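Side-chain contacts in endoglucanase (Thermotoga maritima, PDB 1VHO), which probably acts as an aminopeptidase of the M42 family that uses two divalent metal ions, although its function has not been settled: residues S33-E36 with P37-E41; S76-G80 with Q81-L85; V167-L171 with D172-S176; N257-Q260 with K261-I265; E321-A324 with R325-L329. One frame throughout, in Å; residues are numbered along the deposited sequence. Where two conformers were deposited one is given.

Contact 1: S33-E36 with P37-E41; sequences SVIE and PFVDE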
loop_
_atom_site.group_PDB
_atom_site.type_symbol
_atom_site.label_atom_id
_atom_site.label_comp_id
_atom_site.label_asym_id
_atom_site.label_seq_id
_atom_site.Cartn_x
_atom_site.Cartn_y
_atom_site.Cartn_z
ATOM N N SER A 33 5.753 -14.233 5.908
ATOM C CA SER A 33 6.953 -14.646 6.621
ATOM C C SER A 33 7.415 -13.695 7.700
ATOM O O SER A 33 7.979 -14.177 8.738
ATOM C CB SER A 33 8.043 -14.905 5.569
ATOM O OG SER A 33 9.179 -15.494 6.116
ATOM N N VAL A 34 7.270 -12.368 7.507
ATOM C CA VAL A 34 7.761 -11.482 8.558
ATOM C C VAL A 34 6.737 -11.443 9.710
ATOM O O VAL A 34 7.186 -11.126 10.833
ATOM C CB VAL A 34 7.973 -10.057 7.999
ATOM C CG1 VAL A 34 8.404 -9.072 9.064
ATOM C CG2 VAL A 34 9.020 -10.099 6.876
ATOM N N ILE A 35 5.467 -11.662 9.476
ATOM C CA ILE A 35 4.510 -11.596 10.594
ATOM C C ILE A 35 4.352 -12.894 11.341
ATOM O O ILE A 35 3.800 -12.929 12.461
ATOM C CB ILE A 35 3.117 -11.078 10.184
ATOM C CG1 ILE A 35 2.365 -12.101 9.324
ATOM C CG2 ILE A 35 3.299 -9.731 9.514
ATOM C CD1 ILE A 35 0.892 -11.740 9.115
ATOM N N GLU A 36 4.805 -14.001 10.774
ATOM C CA GLU A 36 4.711 -15.310 11.411
ATOM C C GLU A 36 5.080 -15.402 12.870
ATOM O O GLU A 36 4.387 -16.027 13.677
ATOM C CB GLU A 36 5.678 -16.305 10.665
ATOM C CG GLU A 36 4.967 -17.048 9.612
ATOM C CD GLU A 36 5.692 -18.320 9.138
ATOM O OE1 GLU A 36 6.932 -18.405 9.267
ATOM O OE2 GLU A 36 4.894 -19.143 8.625
ATOM N N PRO A 37 6.193 -14.848 13.300
ATOM C CA PRO A 37 6.596 -14.919 14.699
ATOM C C PRO A 37 5.708 -14.099 15.643
ATOM O O PRO A 37 5.876 -14.162 16.871
ATOM C CB PRO A 37 7.973 -14.295 14.711
ATOM C CG PRO A 37 8.449 -14.361 13.275
ATOM C CD PRO A 37 7.217 -14.176 12.474
ATOM N N PHE A 38 4.783 -13.319 15.107
ATOM C CA PHE A 38 3.967 -12.408 15.903
ATOM C C PHE A 38 2.489 -12.655 15.848
ATOM O O PHE A 38 1.670 -11.828 16.341
ATOM C CB PHE A 38 4.296 -10.978 15.385
ATOM C CG PHE A 38 5.776 -10.678 15.390
ATOM C CD1 PHE A 38 6.502 -10.689 16.560
ATOM C CD2 PHE A 38 6.432 -10.363 14.210
ATOM C CE1 PHE A 38 7.854 -10.388 16.591
ATOM C CE2 PHE A 38 7.791 -10.073 14.208
ATOM C CZ PHE A 38 8.516 -10.114 15.401
ATOM N N VAL A 39 2.039 -13.697 15.162
ATOM C CA VAL A 39 0.630 -14.006 15.099
ATOM C C VAL A 39 0.332 -15.435 15.595
ATOM O O VAL A 39 1.200 -16.304 15.563
ATOM C CB VAL A 39 0.015 -13.888 13.688
ATOM C CG1 VAL A 39 0.135 -12.469 13.151
ATOM C CG2 VAL A 39 0.623 -14.858 12.668
ATOM N N ASP A 40 -0.914 -15.631 16.031
ATOM C CA ASP A 40 -1.323 -16.994 16.430
ATOM C C ASP A 40 -1.550 -17.776 15.139
ATOM O O ASP A 40 -1.299 -18.980 15.096
ATOM C CB ASP A 40 -2.608 -16.942 17.267
ATOM C CG ASP A 40 -2.198 -16.413 18.635
ATOM O OD1 ASP A 40 -2.498 -15.278 18.984
ATOM O OD2 ASP A 40 -1.497 -17.176 19.334
ATOM N N GLU A 41 -2.080 -17.102 14.119
ATOM C CA GLU A 41 -2.289 -17.736 12.829
ATOM C C GLU A 41 -2.403 -16.709 11.707
ATOM O O GLU A 41 -2.595 -15.514 11.960
ATOM C CB GLU A 41 -3.518 -18.635 12.774
ATOM C CG GLU A 41 -4.796 -18.062 13.307
ATOM C CD GLU A 41 -5.952 -19.059 13.337
ATOM O OE1 GLU A 41 -6.136 -19.740 14.366
ATOM O OE2 GLU A 41 -6.685 -19.138 12.339
HETATM O O HOH W 1 2.647 -18.072 13.288
HETATM O O HOH W 2 4.029 -16.753 16.497
#
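Two torsions set up this turn at the C-terminal end of helix 25-35: F38 places CG anti to its own carbonyl carbon (chi1 -53°), carrying the ring back toward the V34 carbonyl, while I35 holds CG1 between N and C (chi1 71°), from where its CD1 reaches V39. The motif is a beta turn from I35 to F38, close to type I, that leads the chain out of the helix toward strand 41-44. Its closing bond runs from F38 N to I35 O at 2.8 Å. P37 brings no N-H of its own, and its phi of -69° fits the turn. Its CB also lies 4.1 Å above the F38 ring plane, over the ring centre. At the ring edge, near the plane, CD2 of F38 comes within 3.5 Å of V34 O; V34 was deposited in two conformers, one of which is described. With an alanine in place of F38, the P37 CB would probably lose the surface it rests on and the flank of the V34 carbonyl would be left uncovered. On the outer side, two waters each donate to both E36 O and V39 O; water 1 lies 2.7 Å from E36 O, and water 2 lies 3.0 Å from V39 O. The inner side is apolar: I35 and V39 both touch L184 of helix 171-187. Farther on, D40 and E41 both face Y53 in a classic beta bulge. Within the turn the apolar pair is I35 CD1 against V39 CG1, 4.2 Å apart.

Contact 2: S76-G80 with Q81-L85; sequences SKVEG and QFARL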
loop_
_atom_site.group_PDB
_atom_site.type_symbol
_atom_site.label_atom_id
_atom_site.label_comp_id
_atom_site.label_asym_id
_atom_site.label_seq_id
_atom_site.Cartn_x
_atom_site.Cartn_y
_atom_site.Cartn_z
ATOM N N SER A 76 -0.079 -5.139 -24.418
ATOM C CA SER A 76 -1.345 -5.470 -25.094
ATOM C C SER A 76 -1.155 -5.689 -26.581
ATOM O O SER A 76 -2.005 -6.304 -27.219
ATOM C CB SER A 76 -2.316 -4.300 -24.880
ATOM O OG SER A 76 -1.677 -3.121 -25.323
ATOM N N LYS A 77 -0.051 -5.203 -27.133
ATOM C CA LYS A 77 0.157 -5.322 -28.570
ATOM C C LYS A 77 1.626 -5.217 -28.917
ATOM O O LYS A 77 2.344 -4.419 -28.294
ATOM C CB LYS A 77 -0.617 -4.143 -29.200
ATOM C CG LYS A 77 -0.523 -4.005 -30.694
ATOM C CD LYS A 77 -1.513 -2.959 -31.224
ATOM C CE LYS A 77 -1.187 -1.588 -30.658
ATOM N NZ LYS A 77 -1.674 -0.469 -31.515
ATOM N N VAL A 78 2.059 -6.095 -29.815
ATOM C CA VAL A 78 3.445 -6.059 -30.273
ATOM C C VAL A 78 3.421 -5.786 -31.782
ATOM O O VAL A 78 3.044 -6.694 -32.517
ATOM C CB VAL A 78 4.217 -7.331 -29.949
ATOM C CG1 VAL A 78 5.524 -7.418 -30.739
ATOM C CG2 VAL A 78 4.525 -7.413 -28.456
ATOM N N GLU A 79 3.612 -4.527 -32.200
ATOM C CA GLU A 79 3.607 -4.222 -33.628
ATOM C C GLU A 79 4.923 -3.598 -34.079
ATOM O O GLU A 79 5.348 -2.535 -33.621
ATOM C CB GLU A 79 2.426 -3.396 -34.078
ATOM C CG GLU A 79 2.246 -2.012 -33.510
ATOM C CD GLU A 79 0.796 -1.560 -33.510
ATOM O OE1 GLU A 79 0.484 -0.517 -32.889
ATOM O OE2 GLU A 79 -0.045 -2.241 -34.136
ATOM N N GLY A 80 5.545 -4.271 -35.044
ATOM C CA GLY A 80 6.845 -3.772 -35.550
ATOM C C GLY A 80 7.809 -3.813 -34.358
ATOM O O GLY A 80 7.809 -4.758 -33.581
ATOM N N GLN A 81 8.612 -2.750 -34.192
ATOM C CA GLN A 81 9.530 -2.764 -33.055
ATOM C C GLN A 81 8.911 -2.157 -31.811
ATOM O O GLN A 81 9.615 -2.002 -30.802
ATOM C CB GLN A 81 10.835 -2.041 -33.417
ATOM C CG GLN A 81 10.692 -0.567 -33.611
ATOM C CD GLN A 81 11.927 0.116 -34.171
ATOM O OE1 GLN A 81 11.918 0.406 -35.367
ATOM N NE2 GLN A 81 12.932 0.477 -33.372
ATOM N N PHE A 82 7.619 -1.817 -31.798
ATOM C CA PHE A 82 7.046 -1.186 -30.617
ATOM C C PHE A 82 6.010 -2.016 -29.881
ATOM O O PHE A 82 5.038 -2.541 -30.445
ATOM C CB PHE A 82 6.493 0.206 -30.948
ATOM C CG PHE A 82 7.487 1.107 -31.638
ATOM C CD1 PHE A 82 8.566 1.651 -30.960
ATOM C CD2 PHE A 82 7.357 1.393 -33.001
ATOM C CE1 PHE A 82 9.501 2.444 -31.585
ATOM C CE2 PHE A 82 8.290 2.178 -33.640
ATOM C CZ PHE A 82 9.367 2.726 -32.943
ATOM N N ALA A 83 6.228 -2.228 -28.580
ATOM C CA ALA A 83 5.240 -2.961 -27.767
ATOM C C ALA A 83 4.414 -1.907 -27.021
ATOM O O ALA A 83 4.959 -0.994 -26.357
ATOM C CB ALA A 83 5.853 -3.917 -26.787
ATOM N N ARG A 84 3.095 -2.053 -27.071
ATOM C CA ARG A 84 2.221 -1.119 -26.383
ATOM C C ARG A 84 1.872 -1.641 -24.974
ATOM O O ARG A 84 1.668 -2.838 -24.851
ATOM C CB ARG A 84 0.887 -0.963 -27.173
ATOM C CG ARG A 84 -0.120 -0.187 -26.325
ATOM C CD ARG A 84 -1.474 -0.108 -26.993
ATOM N NE ARG A 84 -1.516 0.953 -28.004
ATOM C CZ ARG A 84 -2.485 1.007 -28.917
ATOM N NH1 ARG A 84 -3.446 0.078 -28.928
ATOM N NH2 ARG A 84 -2.470 1.979 -29.815
ATOM N N LEU A 85 1.849 -0.771 -23.974
ATOM C CA LEU A 85 1.525 -1.196 -22.616
ATOM C C LEU A 85 0.211 -0.557 -22.143
ATOM O O LEU A 85 0.045 0.641 -22.382
ATOM C CB LEU A 85 2.591 -0.716 -21.611
ATOM C CG LEU A 85 4.028 -1.205 -21.839
ATOM C CD1 LEU A 85 4.939 -0.648 -20.730
ATOM C CD2 LEU A 85 4.084 -2.717 -21.828
HETATM O O HOH W 3 2.296 -0.794 -30.464
#
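Strands 76-79 and 82-85 run antiparallel, their axes 4.7 Å apart at closest approach and their directions 169° from one another, with S76, K77 and E79 meeting R84 and F82 through backbone bonds. This is a two-residue beta hairpin closed by a type II' turn from E79 to F82. E79 and F82 form a hydrogen-bonded pair with both bonds made, E79 N to F82 O and F82 N to E79 O. G80 takes a positive phi of 62° in the turn, and a CB there would collide with Q81 N. At the other end R84 N bonds to K77 O at 2.8 Å, but R84 O is met by S76 N rather than K77 N, which is buried without a partner. On the face carrying K77, E79, F82 and R84, the lysine chain bends at chi3 (63°) and crosses the arginine, so that CE sits 3.2 Å above the guanidinium plane, toward its rim. K77 NZ is therefore only 3.1 Å from R84 NH2, two donors with like charge. Each cation has its own acid: K77 NZ makes a 2.6 Å salt bridge to E79 OE1, and R84 NH2 pairs with E135, which probably offsets the repulsion. Nearer the turn, Q81 CG lies 3.5 Å above the F82 ring, over its centre, while Q81 NE2 bonds to D139 and the F82 ring meets that of F137. On the other face of the hairpin, V78 CG2 touches A83 CB at 4.1 Å.

Contact 3: V167-L171 with D172-S176; sequences VGKAL and DNRAS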
loop_
_atom_site.group_PDB
_atom_site.type_symbol
_atom_site.label_atom_id
_atom_site.label_comp_id
_atom_site.label_asym_id
_atom_site.label_seq_id
_atom_site.Cartn_x
_atom_site.Cartn_y
_atom_site.Cartn_z
ATOM N N VAL A 167 12.531 6.543 0.211
ATOM C CA VAL A 167 11.980 6.938 -1.102
ATOM C C VAL A 167 11.905 5.666 -1.961
ATOM O O VAL A 167 12.856 4.880 -2.003
ATOM C CB VAL A 167 12.914 7.953 -1.791
ATOM C CG1 VAL A 167 12.392 8.292 -3.184
ATOM C CG2 VAL A 167 13.001 9.268 -0.983
ATOM N N GLY A 168 10.748 5.444 -2.601
ATOM C CA GLY A 168 10.646 4.225 -3.422
ATOM C C GLY A 168 9.227 4.095 -3.972
ATOM O O GLY A 168 8.362 4.944 -3.741
ATOM N N LYS A 169 9.091 3.149 -4.906
ATOM C CA LYS A 169 7.798 2.967 -5.548
ATOM C C LYS A 169 6.797 2.340 -4.569
ATOM O O LYS A 169 7.207 1.621 -3.640
ATOM C CB LYS A 169 7.873 2.041 -6.788
ATOM C CG LYS A 169 8.429 0.608 -6.421
ATOM C CD LYS A 169 8.333 -0.243 -7.700
ATOM C CE LYS A 169 8.876 -1.671 -7.507
ATOM N NZ LYS A 169 7.966 -2.563 -6.753
ATOM N N ALA A 170 5.529 2.471 -4.928
ATOM C CA ALA A 170 4.448 1.795 -4.185
ATOM C C ALA A 170 4.351 2.006 -2.699
ATOM O O ALA A 170 3.543 1.286 -2.045
ATOM C CB ALA A 170 4.555 0.264 -4.428
ATOM N N LEU A 171 4.936 3.075 -2.156
ATOM C CA LEU A 171 4.750 3.318 -0.716
ATOM C C LEU A 171 3.351 3.720 -0.376
ATOM O O LEU A 171 2.901 3.574 0.769
ATOM C CB LEU A 171 5.829 4.309 -0.224
ATOM C CG LEU A 171 7.249 3.773 -0.245
ATOM C CD1 LEU A 171 8.284 4.899 -0.150
ATOM C CD2 LEU A 171 7.516 2.775 0.883
ATOM N N ASP A 172 2.531 4.231 -1.336
ATOM C CA ASP A 172 1.164 4.588 -1.049
ATOM C C ASP A 172 0.387 3.400 -0.476
ATOM O O ASP A 172 -0.661 3.622 0.134
ATOM C CB ASP A 172 0.456 5.256 -2.236
ATOM C CG ASP A 172 0.595 4.409 -3.502
ATOM O OD1 ASP A 172 0.116 3.268 -3.507
ATOM O OD2 ASP A 172 1.241 4.857 -4.459
ATOM N N ASN A 173 0.814 2.147 -0.749
ATOM C CA ASN A 173 0.192 1.013 -0.088
ATOM C C ASN A 173 1.213 0.308 0.831
ATOM O O ASN A 173 0.905 -0.157 1.934
ATOM C CB ASN A 173 -0.303 -0.045 -1.110
ATOM C CG ASN A 173 -1.581 0.423 -1.786
ATOM O OD1 ASN A 173 -2.326 1.220 -1.185
ATOM N ND2 ASN A 173 -1.932 -0.160 -2.933
ATOM N N ARG A 174 2.471 0.229 0.379
ATOM C CA ARG A 174 3.493 -0.519 1.143
ATOM C C ARG A 174 3.853 0.122 2.493
ATOM O O ARG A 174 4.164 -0.614 3.444
ATOM C CB ARG A 174 4.713 -0.818 0.314
ATOM C CG ARG A 174 4.477 -1.631 -0.984
ATOM C CD ARG A 174 4.149 -3.113 -0.708
ATOM N NE ARG A 174 3.500 -3.630 -1.921
ATOM C CZ ARG A 174 4.047 -3.803 -3.113
ATOM N NH1 ARG A 174 5.339 -3.555 -3.351
ATOM N NH2 ARG A 174 3.207 -4.155 -4.123
ATOM N N ALA A 175 3.738 1.444 2.619
ATOM C CA ALA A 175 4.039 2.040 3.944
ATOM C C ALA A 175 2.994 1.556 4.936
ATOM O O ALA A 175 3.357 1.238 6.076
ATOM C CB ALA A 175 4.003 3.566 3.864
ATOM N N SER A 176 1.732 1.417 4.517
ATOM C CA SER A 176 0.673 0.928 5.389
ATOM C C SER A 176 0.865 -0.546 5.760
ATOM O O SER A 176 0.579 -0.965 6.894
ATOM C CB SER A 176 -0.695 1.100 4.704
ATOM O OG SER A 176 -0.972 2.514 4.527
#
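A170 occupies the N-cap position of helix 171-187, and its carbonyl oxygen receives two backbone donors of the first turn, R174 N at 2.9 Å in the carbonyl plane and N173 N at 3.1 Å from well above it. A175 N to L171 O, also 2.9 Å, continues the helical pattern. A170 itself has a positive phi of 54°, which turns the chain from strand 165-168 into the helix. R174 folds back over this corner: chi1 (-58°), with CG anti to the carbonyl carbon, puts CG 3.9 Å from A170 CB, and the bend at chi2 (-72°) swings the guanidinium over that methyl, which lies 4.0 Å above its plane, toward the rim. At the edge of the same group, near its plane, stands K169 NZ, 4.4 Å from R174 NH1. E70 bridges the two cations, OE1 to K169 NZ and OE2 to R174 NH2, while R174 NE bonds to V68 O and NH1 to carbonyls of L14 and L17. D172, in the first helical turn, is predicted to bind both zinc ions; R281 pairs with its OD1 and bonds to N173 OD1, while N173 ND2 bonds to D69 O. The chemistry implies a largely buried corner in which two neighbouring cations are probably compensated by E70 and by backbone carbonyls, and a doubly used carbonyl fixes the start of the helix that carries a predicted metal ligand.

Contact 4: N257-Q260 with K261-I265; sequences NLVQ and KIIEI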
loop_
_atom_site.group_PDB
_atom_site.type_symbol
_atom_site.label_atom_id
_atom_site.label_comp_id
_atom_site.label_asym_id
_atom_site.label_seq_id
_atom_site.Cartn_x
_atom_site.Cartn_y
_atom_site.Cartn_z
ATOM N N ASN A 257 -16.723 9.266 17.671
ATOM C CA ASN A 257 -16.504 8.884 19.074
ATOM C C ASN A 257 -15.355 7.887 19.162
ATOM O O ASN A 257 -14.548 7.932 20.079
ATOM C CB ASN A 257 -17.764 8.248 19.671
ATOM C CG ASN A 257 -17.560 7.813 21.107
ATOM O OD1 ASN A 257 -17.906 6.690 21.502
ATOM N ND2 ASN A 257 -16.965 8.675 21.930
ATOM N N LEU A 258 -15.313 6.923 18.257
ATOM C CA LEU A 258 -14.172 5.957 18.243
ATOM C C LEU A 258 -12.893 6.742 17.992
ATOM O O LEU A 258 -11.865 6.619 18.669
ATOM C CB LEU A 258 -14.388 4.958 17.098
ATOM C CG LEU A 258 -13.169 4.076 16.731
ATOM C CD1 LEU A 258 -12.757 3.246 17.928
ATOM C CD2 LEU A 258 -13.460 3.189 15.522
ATOM N N VAL A 259 -12.996 7.718 17.061
ATOM C CA VAL A 259 -11.837 8.558 16.761
ATOM C C VAL A 259 -11.390 9.306 18.008
ATOM O O VAL A 259 -10.203 9.361 18.332
ATOM C CB VAL A 259 -12.160 9.485 15.584
ATOM C CG1 VAL A 259 -11.074 10.537 15.350
ATOM C CG2 VAL A 259 -12.347 8.643 14.301
ATOM N N GLN A 260 -12.306 9.929 18.774
ATOM C CA GLN A 260 -11.855 10.629 19.998
ATOM C C GLN A 260 -11.182 9.673 20.970
ATOM O O GLN A 260 -10.204 10.051 21.608
ATOM C CB GLN A 260 -13.051 11.342 20.677
ATOM C CG GLN A 260 -12.575 12.359 21.720
ATOM C CD GLN A 260 -11.721 13.435 21.083
ATOM O OE1 GLN A 260 -11.891 13.715 19.897
ATOM N NE2 GLN A 260 -10.834 14.044 21.871
ATOM N N LYS A 261 -11.668 8.453 21.156
ATOM C CA LYS A 261 -10.973 7.494 22.031
ATOM C C LYS A 261 -9.546 7.232 21.544
ATOM O O LYS A 261 -8.615 7.112 22.358
ATOM C CB LYS A 261 -11.735 6.168 22.069
ATOM C CG LYS A 261 -13.040 6.292 22.908
ATOM C CD LYS A 261 -13.901 5.060 22.582
ATOM C CE LYS A 261 -15.162 5.052 23.460
ATOM N NZ LYS A 261 -16.153 4.068 22.926
ATOM N N ILE A 262 -9.345 7.126 20.218
ATOM C CA ILE A 262 -7.980 6.912 19.689
ATOM C C ILE A 262 -7.114 8.098 19.996
ATOM O O ILE A 262 -5.944 8.026 20.414
ATOM C CB ILE A 262 -8.023 6.621 18.167
ATOM C CG1 ILE A 262 -8.746 5.325 17.848
ATOM C CG2 ILE A 262 -6.611 6.651 17.586
ATOM C CD1 ILE A 262 -9.047 5.091 16.351
ATOM N N ILE A 263 -7.692 9.315 19.797
ATOM C CA ILE A 263 -6.960 10.551 20.106
ATOM C C ILE A 263 -6.569 10.620 21.569
ATOM O O ILE A 263 -5.445 11.023 21.911
ATOM C CB ILE A 263 -7.866 11.748 19.715
ATOM C CG1 ILE A 263 -7.921 11.858 18.175
ATOM C CG2 ILE A 263 -7.432 13.060 20.360
ATOM C CD1 ILE A 263 -8.925 12.923 17.711
ATOM N N GLU A 264 -7.446 10.191 22.477
ATOM C CA GLU A 264 -7.095 10.229 23.904
ATOM C C GLU A 264 -5.951 9.268 24.224
ATOM O O GLU A 264 -5.130 9.571 25.106
ATOM C CB GLU A 264 -8.274 9.912 24.818
ATOM C CG GLU A 264 -9.496 10.817 24.643
ATOM C CD GLU A 264 -9.225 12.282 24.923
ATOM O OE1 GLU A 264 -8.211 12.638 25.571
ATOM O OE2 GLU A 264 -10.053 13.133 24.477
ATOM N N ILE A 265 -5.910 8.138 23.523
ATOM C CA ILE A 265 -4.790 7.185 23.775
ATOM C C ILE A 265 -3.515 7.813 23.277
ATOM O O ILE A 265 -2.454 7.794 23.893
ATOM C CB ILE A 265 -5.091 5.857 23.066
ATOM C CG1 ILE A 265 -6.182 5.140 23.882
ATOM C CG2 ILE A 265 -3.824 4.963 23.013
ATOM C CD1 ILE A 265 -6.929 4.053 23.183
#
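The amide of Q260 and the carboxylate of E264 are the flat groups, and their planes stand 58° apart. E264 OE2 lies near the amide plane, at the NE2 end, whereas NE2 comes to that oxygen from above the carboxylate plane. The bond is 2.9 Å long and fairly straight, with 163° at the hydrogen. Methyls of I263 border the amide: CD1 is 3.8 Å from OE1, and CG2 is 3.9 Å from NE2. A bend at chi2 (61°) in Q260 and another in E264 curl the two chains along the helix surface toward one another. Q260 OE1 accepts from R256 NH1, so the amide is held at both ends. A leucine in place of Q260 would probably leave E264 and R256 without this shared polar partner, each freer to turn. K261 NZ reaches N257 OD1 in a weak bond of 3.5 Å. The apolar side brings V259 CG1 to 4.0 Å from I263 CD1. Backbone i to i+4 bonds run from N257 O-K261 N to K261 O-I265 N. As the crossover of the beta-alpha-beta unit between strands 247-249 and 274-276, helix 256-268 rests L258, V259 and I262 on strand 297-304 and packs I262 and I265 against helix 317-333.

Contact 5: E321-A324 with R325-L329; sequences EELA and RLLSL. With SO4 (sulfate ion), chain D.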
loop_
_atom_site.group_PDB
_atom_site.type_symbol
_atom_site.label_atom_id
_atom_site.label_comp_id
_atom_site.label_asym_id
_atom_site.label_seq_id
_atom_site.Cartn_x
_atom_site.Cartn_y
_atom_site.Cartn_z
ATOM N N GLU A 321 6.355 4.094 12.350
ATOM C CA GLU A 321 6.492 3.460 13.660
ATOM C C GLU A 321 5.537 4.032 14.692
ATOM O O GLU A 321 5.010 3.280 15.499
ATOM C CB GLU A 321 7.911 3.693 14.225
ATOM C CG GLU A 321 9.012 3.347 13.274
ATOM C CD GLU A 321 10.388 3.376 13.950
ATOM O OE1 GLU A 321 10.780 4.460 14.428
ATOM O OE2 GLU A 321 10.985 2.295 13.960
ATOM N N GLU A 322 5.393 5.378 14.730
ATOM C CA GLU A 322 4.465 5.967 15.702
ATOM C C GLU A 322 3.041 5.535 15.448
ATOM O O GLU A 322 2.302 5.292 16.396
ATOM C CB GLU A 322 4.579 7.503 15.770
ATOM C CG GLU A 322 5.909 7.928 16.426
ATOM C CD GLU A 322 5.916 7.628 17.924
ATOM O OE1 GLU A 322 6.369 6.544 18.334
ATOM O OE2 GLU A 322 5.414 8.429 18.730
ATOM N N LEU A 323 2.620 5.383 14.174
ATOM C CA LEU A 323 1.268 4.875 13.931
ATOM C C LEU A 323 1.145 3.467 14.486
ATOM O O LEU A 323 0.122 3.054 15.074
ATOM C CB LEU A 323 0.910 4.964 12.431
ATOM C CG LEU A 323 -0.489 4.447 12.077
ATOM C CD1 LEU A 323 -1.542 4.985 13.069
ATOM C CD2 LEU A 323 -0.926 4.799 10.661
ATOM N N ALA A 324 2.160 2.598 14.184
ATOM C CA ALA A 324 2.046 1.230 14.704
ATOM C C ALA A 324 2.033 1.227 16.258
ATOM O O ALA A 324 1.323 0.429 16.849
ATOM C CB ALA A 324 3.277 0.443 14.227
ATOM N N ARG A 325 2.816 2.101 16.869
ATOM C CA ARG A 325 2.827 2.189 18.344
ATOM C C ARG A 325 1.440 2.554 18.830
ATOM O O ARG A 325 0.879 1.947 19.752
ATOM C CB ARG A 325 3.887 3.233 18.813
ATOM C CG ARG A 325 4.028 3.281 20.351
ATOM C CD ARG A 325 5.290 4.027 20.763
ATOM N NE ARG A 325 5.197 5.490 20.646
ATOM C CZ ARG A 325 4.702 6.276 21.602
ATOM N NH1 ARG A 325 4.238 5.784 22.766
ATOM N NH2 ARG A 325 4.659 7.584 21.404
ATOM N N LEU A 326 0.820 3.576 18.213
ATOM C CA LEU A 326 -0.540 3.955 18.590
ATOM C C LEU A 326 -1.515 2.828 18.389
ATOM O O LEU A 326 -2.380 2.584 19.258
ATOM C CB LEU A 326 -1.002 5.126 17.647
ATOM C CG LEU A 326 -2.449 5.570 17.869
ATOM C CD1 LEU A 326 -2.669 5.959 19.342
ATOM C CD2 LEU A 326 -2.773 6.781 16.963
ATOM N N LEU A 327 -1.473 2.105 17.251
ATOM C CA LEU A 327 -2.434 1.037 16.999
ATOM C C LEU A 327 -2.259 -0.112 18.029
ATOM O O LEU A 327 -3.263 -0.695 18.467
ATOM C CB LEU A 327 -2.353 0.396 15.596
ATOM C CG LEU A 327 -2.652 1.329 14.405
ATOM C CD1 LEU A 327 -2.628 0.536 13.084
ATOM C CD2 LEU A 327 -4.003 1.986 14.573
ATOM N N SER A 328 -1.024 -0.405 18.383
ATOM C CA SER A 328 -0.779 -1.438 19.413
ATOM C C SER A 328 -1.410 -0.929 20.733
ATOM O O SER A 328 -2.034 -1.732 21.447
ATOM C CB SER A 328 0.678 -1.780 19.570
ATOM O OG SER A 328 1.502 -0.755 20.152
ATOM N N LEU A 329 -1.290 0.328 21.080
ATOM C CA LEU A 329 -1.885 0.903 22.296
ATOM C C LEU A 329 -3.393 0.896 22.244
ATOM O O LEU A 329 -4.067 0.705 23.273
ATOM C CB LEU A 329 -1.302 2.288 22.591
ATOM C CG LEU A 329 0.177 2.247 22.968
ATOM C CD1 LEU A 329 0.848 3.619 22.849
ATOM C CD2 LEU A 329 0.338 1.710 24.394
HETATM S S SO4 D . 4.543 3.816 25.544
HETATM O O1 SO4 D . 5.936 4.363 25.793
HETATM O O2 SO4 D . 3.597 4.924 25.890
HETATM O O3 SO4 D . 4.439 3.390 24.121
HETATM O O4 SO4 D . 4.327 2.650 26.461
#
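L323 and L327 form the tightly packed side of this stretch of helix 317-333, while E322 and R325 lie on its partly exposed side. L323 CD1 comes within 4.0 Å of L327 CG, the side chains crossing at an angle, and both rest on M226 of strand 222-229. A324 and S328 turn to F186 of helix 171-187. S328 OG bends back to its own helix and donates to R325 O at 2.8 Å, an oxygen that L329 N approaches from the same face. The outer side relies on charge. Here R325 grips E322 side-on with two nitrogens, NE to OE1 at 2.8 Å and NH2 to OE2 at 2.9 Å, both almost in the guanidinium plane, and OE2 uses its syn lone pair. The carboxylate is turned only 26° from that plane. A bend at chi3 (76°) leaves R325 NH1 to meet O3 of a sulfate at 2.8 Å, and H269 ND1 also bonds to the anion. NH2 has a further acceptor in H269 O. Because the sulfate probably came from the crystallisation liquor, its presence by itself is no evidence for a natural ligand, but suggests that the arginine keeps some positive potential even while paired with E322.

How the contacts relate
Contact 3 is the buried one nearest the chain's centre, its own centre about 6 Å from it, and alone contains a predicted metal ligand; its chemistry is charged yet enclosed. Contact 5 is also largely buried, but mixes leucine packing with a salt bridge on its partly exposed side. Contact 4 is partly buried, apolar against the sheet and helix 317-333, its amide-carboxylate pair on the outer side. Contact 1 is a water-linked surface turn; contact 2, about 43 Å from contact 1 between centres, is a partly buried hairpin of the six-stranded antiparallel sheet. Contacts 4 and 5 touch, I265 CG2 lying 3.7 Å from L329 CB. Helix 171-187, which contact 3 opens, is also touched by side chains of contacts 1 and 5.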